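Local coordinates for outer membrane porin protein 32 (Delftia acidovorans, PDB 2FGQ), which forms trimeric, anion-selective channels in the bacterial outer membrane and here holds malate inside the pore, at residues A[13-18]-A[308-313]; A[59-62]-A[66-69]; A[110-115]-A[291-296]; A[279-282]-A[286-289]. All blocks are in the same frame, centred on the assembly; numbering follows the deposited sequence.

Overall arrangement
All four contacts belong to one sixteen-stranded antiparallel barrel, and they differ with place. Interactions 1 and 3 are buried: loops fold against the inner wall through mainly apolar side chains, with no direct hydrogen bond between the segments. Interaction 2 is also largely buried but polar, since an asparagine amide pins a loop to the end of strand 51-60. Interaction 4, partly buried, is the backbone-bonded hairpin whose strand 286-297 also serves interaction 3. Lys-308 of interaction 1 makes a salt bridge with Glu-60 of interaction 2, and Asn-13 probably hydrogen-bonds Tyr-289 of interaction 4. Interactions 1, 2 and 4 also touch a second subunit; interaction 3 does not.

Interaction 1 of 4, residues A[13-18]-A[308-313]; sequences NVAYVN and KGVYAG. With CA (calcium ion), chain C.
Ala-15 and Val-17 of the first barrel strand meet Val-310 and Tyr-311 of the long loop before the last strand, which folds over the inner side of the porin wall. The direct contact is apolar. The methyl of Ala-15 meets one branch of Val-310, CB to CG2 at 4.0 Å, while the other branch, CG1, leans toward the carbonyl oxygen of Ala-15. Farther along, Val-17 lies roughly perpendicular to Tyr-311, and its CG2 lies 4.1 Å from Tyr-311 CB and equally close to CD2. With CG1 anti to the carbonyl carbon (chi1 -68°), CG2 is left between the backbone N and that carbon. Val-310 and Tyr-311 together form the wide side of a classic beta bulge opposite Ala-307, and both turn their side chains to the strand. The phenol OH of Tyr-311 is hydrogen-bonded to Gly-314 O. Polar bridging comes from one water, which donates to Asn-13 OD1 at 2.8 Å and to Lys-308 O at 2.9 Å. The metal bond joins subunits: calcium is also held by Leu-29, Asp-64, and Asn-136 and Glu-158 of the second subunit, and here Gly-309 O binds it at 2.3 Å.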
loop_
_atom_site.group_PDB
_atom_site.type_symbol
_atom_site.label_atom_id
_atom_site.label_comp_id
_atom_site.label_asym_id
_atom_site.label_seq_id
_atom_site.Cartn_x
_atom_site.Cartn_y
_atom_site.Cartn_z
ATOM N N ASN A 13 -7.045 -13.934 15.129
ATOM C CA ASN A 13 -7.743 -14.521 16.273
ATOM C C ASN A 13 -9.258 -14.426 16.122
ATOM O O ASN A 13 -9.789 -13.711 15.291
ATOM C CB ASN A 13 -7.295 -13.880 17.625
ATOM C CG ASN A 13 -7.412 -12.349 17.619
ATOM O OD1 ASN A 13 -8.511 -11.801 17.393
ATOM N ND2 ASN A 13 -6.297 -11.645 17.887
ATOM N N VAL A 14 -9.946 -15.164 16.975
ATOM C CA VAL A 14 -11.318 -14.864 17.321
ATOM C C VAL A 14 -11.290 -14.130 18.667
ATOM O O VAL A 14 -10.497 -14.445 19.541
ATOM C CB VAL A 14 -12.195 -16.139 17.362
ATOM C CG1 VAL A 14 -13.551 -15.834 17.879
ATOM C CG2 VAL A 14 -12.296 -16.748 15.971
ATOM N N ALA A 15 -12.161 -13.152 18.793
ATOM C CA ALA A 15 -12.227 -12.370 19.999
ATOM C C ALA A 15 -13.650 -12.006 20.383
ATOM O O ALA A 15 -14.541 -11.980 19.560
ATOM C CB ALA A 15 -11.331 -11.113 19.924
ATOM N N TYR A 16 -13.813 -11.726 21.668
ATOM C CA TYR A 16 -15.078 -11.391 22.269
ATOM C C TYR A 16 -14.851 -10.381 23.382
ATOM O O TYR A 16 -13.916 -10.509 24.174
ATOM C CB TYR A 16 -15.673 -12.660 22.860
ATOM C CG TYR A 16 -16.816 -12.473 23.826
ATOM C CD1 TYR A 16 -16.582 -12.293 25.179
ATOM C CD2 TYR A 16 -18.121 -12.473 23.381
ATOM C CE1 TYR A 16 -17.639 -12.135 26.078
ATOM C CE2 TYR A 16 -19.191 -12.328 24.270
ATOM C CZ TYR A 16 -18.929 -12.146 25.604
ATOM O OH TYR A 16 -19.958 -11.968 26.486
ATOM N N VAL A 17 -15.738 -9.405 23.456
ATOM C CA VAL A 17 -15.891 -8.579 24.656
ATOM C C VAL A 17 -17.372 -8.586 25.056
ATOM O O VAL A 17 -18.270 -8.664 24.227
ATOM C CB VAL A 17 -15.411 -7.134 24.494
ATOM C CG1 VAL A 17 -13.880 -7.059 24.326
ATOM C CG2 VAL A 17 -16.152 -6.440 23.358
ATOM N N ASN A 18 -17.620 -8.540 26.354
ATOM C CA ASN A 18 -19.003 -8.622 26.827
ATOM C C ASN A 18 -19.788 -7.315 26.742
ATOM O O ASN A 18 -21.015 -7.306 26.756
ATOM C CB ASN A 18 -19.086 -9.298 28.204
ATOM C CG ASN A 18 -18.555 -8.472 29.367
ATOM O OD1 ASN A 18 -18.896 -8.760 30.571
ATOM N ND2 ASN A 18 -17.771 -7.491 29.084
ATOM N N LYS A 308 -8.238 -5.813 18.878
ATOM C CA LYS A 308 -8.014 -5.206 17.573
ATOM C C LYS A 308 -8.752 -6.017 16.515
ATOM O O LYS A 308 -8.628 -7.246 16.471
ATOM C CB LYS A 308 -6.544 -5.164 17.233
ATOM C CG LYS A 308 -6.223 -4.486 15.924
ATOM C CD LYS A 308 -4.698 -4.336 15.725
ATOM C CE LYS A 308 -4.149 -3.057 16.351
ATOM N NZ LYS A 308 -2.672 -2.948 16.245
ATOM N N GLY A 309 -9.491 -5.305 15.674
ATOM C CA GLY A 309 -10.279 -5.895 14.602
ATOM C C GLY A 309 -11.626 -6.369 15.048
ATOM O O GLY A 309 -12.385 -6.868 14.214
ATOM N N VAL A 310 -11.938 -6.237 16.337
ATOM C CA VAL A 310 -13.266 -6.626 16.829
ATOM C C VAL A 310 -13.928 -5.459 17.538
ATOM O O VAL A 310 -14.948 -4.947 17.080
ATOM C CB VAL A 310 -13.234 -7.914 17.693
ATOM C CG1 VAL A 310 -14.629 -8.236 18.241
ATOM C CG2 VAL A 310 -12.734 -9.067 16.842
ATOM N N TYR A 311 -13.339 -5.031 18.650
ATOM C CA TYR A 311 -13.820 -3.843 19.340
ATOM C C TYR A 311 -12.691 -3.335 20.235
ATOM O O TYR A 311 -12.159 -4.092 21.046
ATOM C CB TYR A 311 -15.069 -4.140 20.176
ATOM C CG TYR A 311 -15.630 -2.863 20.795
ATOM C CD1 TYR A 311 -16.237 -1.904 20.009
ATOM C CD2 TYR A 311 -15.440 -2.577 22.160
ATOM C CE1 TYR A 311 -16.674 -0.701 20.555
ATOM C CE2 TYR A 311 -15.893 -1.356 22.721
ATOM C CZ TYR A 311 -16.500 -0.436 21.914
ATOM O OH TYR A 311 -16.962 0.762 22.415
ATOM N N ALA A 312 -12.362 -2.062 20.097
ATOM C CA ALA A 312 -11.314 -1.433 20.899
ATOM C C ALA A 312 -11.735 -0.052 21.396
ATOM O O ALA A 312 -10.870 0.760 21.789
ATOM C CB ALA A 312 -10.025 -1.356 20.087
ATOM N N GLY A 313 -13.044 0.193 21.443
ATOM C CA GLY A 313 -13.572 1.432 21.976
ATOM C C GLY A 313 -13.743 1.360 23.479
ATOM O O GLY A 313 -13.280 0.452 24.166
HETATM CA CA CA C . -12.644 -7.996 12.252
HETATM O O HOH W 1 -8.792 -9.212 18.536
HETATM O O HOH W 2 -12.773 -5.875 11.005
#

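Interaction 2 of 4, residues A[59-62]-A[66-69]; sequences GEIF and GNAS
Asn-67 turns its side chain back onto Glu-60, Ile-61 and Phe-62, where the third barrel strand of the porin runs out into its loop. The primary amide offers its N-H and C=O side by side, and so takes both the carbonyl before Ile-61 and the N-H after it, where a parallel strand would use two successive peptide groups. From CB the chain bends so that CG sits beside the residue's own backbone N (chi1 -80°), which swings the amide over to residues 60-62. CG arrives in the plane of the Phe-62 ring, at its edge, 3.9 Å from CD2. One branch, OD1, accepts a nearly straight bond from Phe-62 N (2.9 Å, 173°), though the donor stands well above the carbonyl plane. The same oxygen is packed against Ile-61, whose CD1 lies 3.7 Å away. The other branch, ND2, donates to Glu-60 O at 2.9 Å and 166°, with the acceptor in the amide plane, and passes the ring edge at 3.6 Å from Phe-62 CD2. The opposite end of the residue joins in as well, since Asn-67 N donates to Phe-62 O at 3.2 Å. Were this residue an alanine, Phe-62 N and Glu-60 O would probably be left without these partners and the loop freer to move. Across the subunit boundary, Phe-73 of the second subunit packs on both Ile-61 and Asn-67, consistent with the intersubunit role of this loop in general porins. Over one face of the Phe-62 ring, offset toward its rim, lies CG of Glu-60, 3.6 Å above the plane.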
loop_
_atom_site.group_PDB
_atom_site.type_symbol
_atom_site.label_atom_id
_atom_site.label_comp_id
_atom_site.label_asym_id
_atom_site.label_seq_id
_atom_site.Cartn_x
_atom_site.Cartn_y
_atom_site.Cartn_z
ATOM N N GLY A 59 5.516 -2.685 7.959
ATOM C CA GLY A 59 4.141 -2.256 8.119
ATOM C C GLY A 59 3.269 -3.296 8.768
ATOM O O GLY A 59 3.562 -4.483 8.712
ATOM N N GLU A 60 2.199 -2.805 9.373
ATOM C CA GLU A 60 1.259 -3.703 10.037
ATOM C C GLU A 60 0.389 -4.413 8.993
ATOM O O GLU A 60 0.065 -3.889 7.919
ATOM C CB GLU A 60 0.338 -2.916 10.965
ATOM C CG GLU A 60 -0.535 -3.777 11.856
ATOM C CD GLU A 60 -1.183 -3.075 13.033
ATOM O OE1 GLU A 60 -0.865 -1.892 13.317
ATOM O OE2 GLU A 60 -1.987 -3.772 13.734
ATOM N N ILE A 61 0.066 -5.661 9.332
ATOM C CA ILE A 61 -0.869 -6.487 8.587
ATOM C C ILE A 61 -2.165 -6.628 9.357
ATOM O O ILE A 61 -2.164 -6.844 10.550
ATOM C CB ILE A 61 -0.227 -7.872 8.297
ATOM C CG1 ILE A 61 0.948 -7.699 7.338
ATOM C CG2 ILE A 61 -1.246 -8.899 7.820
ATOM C CD1 ILE A 61 0.573 -7.332 5.936
ATOM N N PHE A 62 -3.275 -6.552 8.654
ATOM C CA PHE A 62 -4.608 -6.745 9.178
ATOM C C PHE A 62 -5.280 -7.880 8.422
ATOM O O PHE A 62 -5.930 -7.655 7.392
ATOM C CB PHE A 62 -5.433 -5.438 9.063
ATOM C CG PHE A 62 -4.799 -4.249 9.731
ATOM C CD1 PHE A 62 -5.011 -3.983 11.087
ATOM C CD2 PHE A 62 -3.964 -3.429 9.026
ATOM C CE1 PHE A 62 -4.413 -2.876 11.714
ATOM C CE2 PHE A 62 -3.360 -2.349 9.624
ATOM C CZ PHE A 62 -3.578 -2.066 10.980
ATOM N N GLY A 66 -7.676 -7.808 4.983
ATOM C CA GLY A 66 -6.751 -7.661 3.869
ATOM C C GLY A 66 -6.125 -6.304 3.748
ATOM O O GLY A 66 -5.878 -5.857 2.650
ATOM N N ASN A 67 -5.876 -5.655 4.883
ATOM C CA ASN A 67 -5.316 -4.301 4.868
ATOM C C ASN A 67 -6.190 -3.396 3.993
ATOM O O ASN A 67 -5.708 -2.659 3.130
ATOM C CB ASN A 67 -3.858 -4.269 4.403
ATOM C CG ASN A 67 -2.886 -4.653 5.469
ATOM O OD1 ASN A 67 -2.844 -5.809 5.874
ATOM N ND2 ASN A 67 -2.106 -3.656 5.962
ATOM N N ALA A 68 -7.482 -3.407 4.259
ATOM C CA ALA A 68 -8.456 -2.669 3.454
ATOM C C ALA A 68 -8.146 -1.169 3.343
ATOM O O ALA A 68 -8.396 -0.554 2.287
ATOM C CB ALA A 68 -9.845 -2.862 4.003
ATOM N N SER A 69 -7.544 -0.602 4.376
ATOM C CA SER A 69 -7.233 0.841 4.299
ATOM C C SER A 69 -5.859 1.151 3.692
ATOM O O SER A 69 -5.461 2.326 3.609
ATOM C CB SER A 69 -7.404 1.527 5.643
ATOM O OG SER A 69 -6.463 1.056 6.526
#

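Interaction 3 of 4, residues A[110-115]-A[291-296]; sequences TGIGPF and NLAFLK
The backbone N of Ile-112, whose side chain packs on Asn-291 and Ala-293, is hydrogen-bonded to OE1 of Gln-325 from the last barrel strand. That strand also bonds the backbone of Asn-291, so Gln-325 ties the loop and the wall together where the two segments themselves share no hydrogen bond. Residues 110-115 belong to the long loop that, as in other porins, folds into the barrel and narrows the pore; Ala-109, just before them, lines the malate pocket. One side chain carries the contact. Ile-112 reaches the strand with its longer branch: CG1 touches Asn-291 CB at 3.7 Å, the two side chains running alongside one another but pointing opposite ways. Its end, CD1, rests 3.7 Å from Ala-293 CB and just as near to Asn-291 O. To get there CG1 takes up the crowded position between backbone N and carbonyl carbon (chi1 56°), after which the extended chi2 carries CD1 onward over the strand. Ala-307 of another loop also touches this isoleucine. With a glycine in its place, the loop would probably lose its apolar grip on the strand, and a gap would open over Ala-293. The loop thus lies on the wall mainly by apolar packing, with no hydrogen bond between the two segments, while the hydrogen bond of Ile-112 N goes to Gln-325, outside the pair.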
loop_
_atom_site.group_PDB
_atom_site.type_symbol
_atom_site.label_atom_id
_atom_site.label_comp_id
_atom_site.label_asym_id
_atom_site.label_seq_id
_atom_site.Cartn_x
_atom_site.Cartn_y
_atom_site.Cartn_z
ATOM N N THR A 110 0.500 -5.460 22.876
ATOM C CA THR A 110 -0.549 -5.807 21.898
ATOM C C THR A 110 -1.561 -6.751 22.524
ATOM O O THR A 110 -1.336 -7.260 23.620
ATOM C CB THR A 110 0.051 -6.406 20.578
ATOM O OG1 THR A 110 -0.948 -6.474 19.549
ATOM C CG2 THR A 110 0.490 -7.819 20.732
ATOM N N GLY A 111 -2.685 -6.940 21.839
ATOM C CA GLY A 111 -3.736 -7.809 22.327
ATOM C C GLY A 111 -4.634 -7.100 23.323
ATOM O O GLY A 111 -4.521 -5.884 23.537
ATOM N N ILE A 112 -5.546 -7.839 23.952
ATOM C CA ILE A 112 -6.333 -7.268 25.113
ATOM C C ILE A 112 -5.517 -7.141 26.437
ATOM O O ILE A 112 -5.859 -6.454 27.419
ATOM C CB ILE A 112 -7.611 -8.130 25.384
ATOM C CG1 ILE A 112 -7.270 -9.601 25.632
ATOM C CG2 ILE A 112 -8.598 -7.989 24.288
ATOM C CD1 ILE A 112 -8.457 -10.373 26.174
ATOM N N GLY A 113 -4.469 -7.873 26.564
ATOM C CA GLY A 113 -3.777 -7.899 27.835
ATOM C C GLY A 113 -2.837 -6.781 28.211
ATOM O O GLY A 113 -2.410 -6.790 29.342
ATOM N N PRO A 114 -2.417 -5.882 27.320
ATOM C CA PRO A 114 -1.154 -5.210 27.562
ATOM C C PRO A 114 -1.325 -3.993 28.449
ATOM O O PRO A 114 -2.416 -3.505 28.711
ATOM C CB PRO A 114 -0.701 -4.793 26.169
ATOM C CG PRO A 114 -1.933 -4.425 25.518
ATOM C CD PRO A 114 -3.014 -5.416 26.058
ATOM N N PHE A 115 -0.193 -3.521 28.886
ATOM C CA PHE A 115 -0.107 -2.236 29.582
ATOM C C PHE A 115 -0.621 -1.136 28.674
ATOM O O PHE A 115 -0.238 -1.073 27.483
ATOM C CB PHE A 115 1.348 -1.982 29.892
ATOM C CG PHE A 115 1.613 -0.730 30.669
ATOM C CD1 PHE A 115 1.054 -0.555 31.925
ATOM C CD2 PHE A 115 2.413 0.235 30.154
ATOM C CE1 PHE A 115 1.346 0.612 32.676
ATOM C CE2 PHE A 115 2.713 1.394 30.887
ATOM C CZ PHE A 115 2.157 1.571 32.138
ATOM N N ASN A 291 -5.815 -15.255 25.425
ATOM C CA ASN A 291 -5.783 -14.166 26.383
ATOM C C ASN A 291 -7.165 -14.010 26.999
ATOM O O ASN A 291 -8.168 -14.076 26.274
ATOM C CB ASN A 291 -5.457 -12.853 25.673
ATOM C CG ASN A 291 -4.125 -12.842 25.011
ATOM O OD1 ASN A 291 -3.975 -12.223 23.922
ATOM N ND2 ASN A 291 -3.141 -13.394 25.653
ATOM N N LEU A 292 -7.207 -13.836 28.323
ATOM C CA LEU A 292 -8.431 -13.574 29.063
ATOM C C LEU A 292 -8.184 -12.345 29.898
ATOM O O LEU A 292 -7.255 -12.342 30.706
ATOM C CB LEU A 292 -8.745 -14.765 29.999
ATOM C CG LEU A 292 -9.914 -14.635 30.966
ATOM C CD1 LEU A 292 -11.234 -14.400 30.262
ATOM C CD2 LEU A 292 -9.988 -15.886 31.853
ATOM N N ALA A 293 -9.025 -11.339 29.774
ATOM C CA ALA A 293 -8.808 -10.103 30.521
ATOM C C ALA A 293 -10.073 -9.574 31.161
ATOM O O ALA A 293 -11.192 -9.766 30.682
ATOM C CB ALA A 293 -8.251 -9.067 29.616
ATOM N N PHE A 294 -9.861 -8.873 32.267
ATOM C CA PHE A 294 -10.935 -8.258 33.035
ATOM C C PHE A 294 -10.488 -6.853 33.359
ATOM O O PHE A 294 -9.431 -6.674 33.942
ATOM C CB PHE A 294 -11.192 -9.049 34.337
ATOM C CG PHE A 294 -12.326 -8.515 35.155
ATOM C CD1 PHE A 294 -13.629 -8.612 34.700
ATOM C CD2 PHE A 294 -12.078 -7.913 36.403
ATOM C CE1 PHE A 294 -14.692 -8.113 35.471
ATOM C CE2 PHE A 294 -13.122 -7.403 37.169
ATOM C CZ PHE A 294 -14.434 -7.524 36.712
ATOM N N LEU A 295 -11.290 -5.873 32.972
ATOM C CA LEU A 295 -11.003 -4.477 33.150
ATOM C C LEU A 295 -12.148 -3.865 33.959
ATOM O O LEU A 295 -13.287 -3.840 33.535
ATOM C CB LEU A 295 -10.879 -3.780 31.801
ATOM C CG LEU A 295 -10.523 -2.310 31.657
ATOM C CD1 LEU A 295 -9.216 -1.978 32.328
ATOM C CD2 LEU A 295 -10.476 -1.876 30.162
ATOM N N LYS A 296 -11.813 -3.342 35.136
ATOM C CA LYS A 296 -12.791 -2.739 36.027
ATOM C C LYS A 296 -12.592 -1.245 36.090
ATOM O O LYS A 296 -11.606 -0.780 36.641
ATOM C CB LYS A 296 -12.578 -3.319 37.419
ATOM C CG LYS A 296 -13.515 -2.808 38.483
ATOM C CD LYS A 296 -13.216 -3.564 39.814
ATOM C CE LYS A 296 -14.205 -4.694 40.100
ATOM N NZ LYS A 296 -13.537 -6.012 40.421
#

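Interaction 4 of 4, residues A[279-282]-A[286-289]; sequences VHNL and TALY
Val-279 and Ala-287 mesh on one face of an antiparallel beta hairpin, at the short turn that porins place on the periplasmic side. Ala-287 CB is the low point of this face. Val-279 CG1 lies 3.8 Å from it, and the side chain of Asn-281 comes in beside that valine. Tyr-289 shares the face; its CB lies 4.2 Å from Val-279 CG2, and its OH goes off to Asp-11 and Asn-13. Away from that face Leu-282, its CG anti to the carbonyl carbon (chi1 -59°), turns CD1 into the angle between two neighbours. It meets Thr-286 CG2 and Leu-288 CD1, each at 4.1 Å, and crosses both side chains obliquely. Beneath these bumps the backbones clasp. His-280 N donates to Leu-288 O at 2.8 Å (178°), Leu-288 N returns the bond to His-280 O, and Leu-282 N closes on Thr-286 O at 2.8 Å. Leu-47 of the second subunit packs on Leu-282, and Glu-45 of that subunit takes the hydroxyl of Thr-286. The backbone bonds therefore fix the register, while Leu-282 and Thr-286, at the turn, also meet the second subunit, one by apolar packing and one by a hydrogen bond.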
loop_
_atom_site.group_PDB
_atom_site.type_symbol
_atom_site.label_atom_id
_atom_site.label_comp_id
_atom_site.label_asym_id
_atom_site.label_seq_id
_atom_site.Cartn_x
_atom_site.Cartn_y
_atom_site.Cartn_z
ATOM N N VAL A 279 0.535 -19.218 25.824
ATOM C CA VAL A 279 1.068 -19.413 24.497
ATOM C C VAL A 279 1.563 -20.844 24.397
ATOM O O VAL A 279 2.312 -21.311 25.260
ATOM C CB VAL A 279 2.224 -18.434 24.250
ATOM C CG1 VAL A 279 2.839 -18.636 22.878
ATOM C CG2 VAL A 279 1.743 -16.994 24.394
ATOM N N HIS A 280 1.121 -21.546 23.361
ATOM C CA HIS A 280 1.506 -22.925 23.139
ATOM C C HIS A 280 2.249 -22.982 21.802
ATOM O O HIS A 280 1.629 -22.812 20.742
ATOM C CB HIS A 280 0.263 -23.779 23.080
ATOM C CG HIS A 280 0.534 -25.235 22.917
ATOM N ND1 HIS A 280 0.472 -25.876 21.704
ATOM C CD2 HIS A 280 0.850 -26.180 23.824
ATOM C CE1 HIS A 280 0.758 -27.154 21.866
ATOM N NE2 HIS A 280 0.980 -27.369 23.146
ATOM N N ASN A 281 3.545 -23.242 21.834
ATOM C CA ASN A 281 4.320 -23.307 20.599
ATOM C C ASN A 281 4.152 -24.636 19.859
ATOM O O ASN A 281 4.341 -25.737 20.422
ATOM C CB ASN A 281 5.802 -23.006 20.835
ATOM C CG ASN A 281 6.012 -21.695 21.542
ATOM O OD1 ASN A 281 6.599 -21.619 22.620
ATOM N ND2 ASN A 281 5.599 -20.692 20.954
ATOM N N LEU A 282 3.748 -24.551 18.614
ATOM C CA LEU A 282 3.728 -25.730 17.739
ATOM C C LEU A 282 5.066 -25.899 17.058
ATOM O O LEU A 282 5.433 -27.013 16.660
ATOM C CB LEU A 282 2.638 -25.602 16.693
ATOM C CG LEU A 282 1.204 -25.448 17.191
ATOM C CD1 LEU A 282 0.296 -25.231 15.997
ATOM C CD2 LEU A 282 0.780 -26.680 17.977
ATOM N N THR A 286 5.495 -20.899 14.943
ATOM C CA THR A 286 4.029 -20.968 14.973
ATOM C C THR A 286 3.520 -21.290 16.394
ATOM O O THR A 286 3.950 -22.271 16.996
ATOM C CB THR A 286 3.544 -22.071 14.046
ATOM O OG1 THR A 286 3.956 -21.749 12.704
ATOM C CG2 THR A 286 2.048 -22.108 14.022
ATOM N N ALA A 287 2.618 -20.468 16.909
ATOM C CA ALA A 287 2.037 -20.677 18.237
ATOM C C ALA A 287 0.545 -20.478 18.207
ATOM O O ALA A 287 0.018 -19.694 17.424
ATOM C CB ALA A 287 2.643 -19.692 19.229
ATOM N N LEU A 288 -0.142 -21.228 19.060
ATOM C CA LEU A 288 -1.524 -20.959 19.415
ATOM C C LEU A 288 -1.518 -20.183 20.728
ATOM O O LEU A 288 -0.643 -20.373 21.572
ATOM C CB LEU A 288 -2.269 -22.281 19.561
ATOM C CG LEU A 288 -2.934 -22.995 18.404
ATOM C CD1 LEU A 288 -2.667 -22.523 17.038
ATOM C CD2 LEU A 288 -3.057 -24.562 18.631
ATOM N N TYR A 289 -2.506 -19.335 20.934
ATOM C CA TYR A 289 -2.539 -18.557 22.154
ATOM C C TYR A 289 -3.933 -18.213 22.580
ATOM O O TYR A 289 -4.875 -18.255 21.804
ATOM C CB TYR A 289 -1.714 -17.260 22.003
ATOM C CG TYR A 289 -2.319 -16.272 21.016
ATOM C CD1 TYR A 289 -1.944 -16.253 19.685
ATOM C CD2 TYR A 289 -3.285 -15.375 21.422
ATOM C CE1 TYR A 289 -2.529 -15.366 18.778
ATOM C CE2 TYR A 289 -3.885 -14.496 20.526
ATOM C CZ TYR A 289 -3.472 -14.453 19.212
ATOM O OH TYR A 289 -4.041 -13.539 18.358
#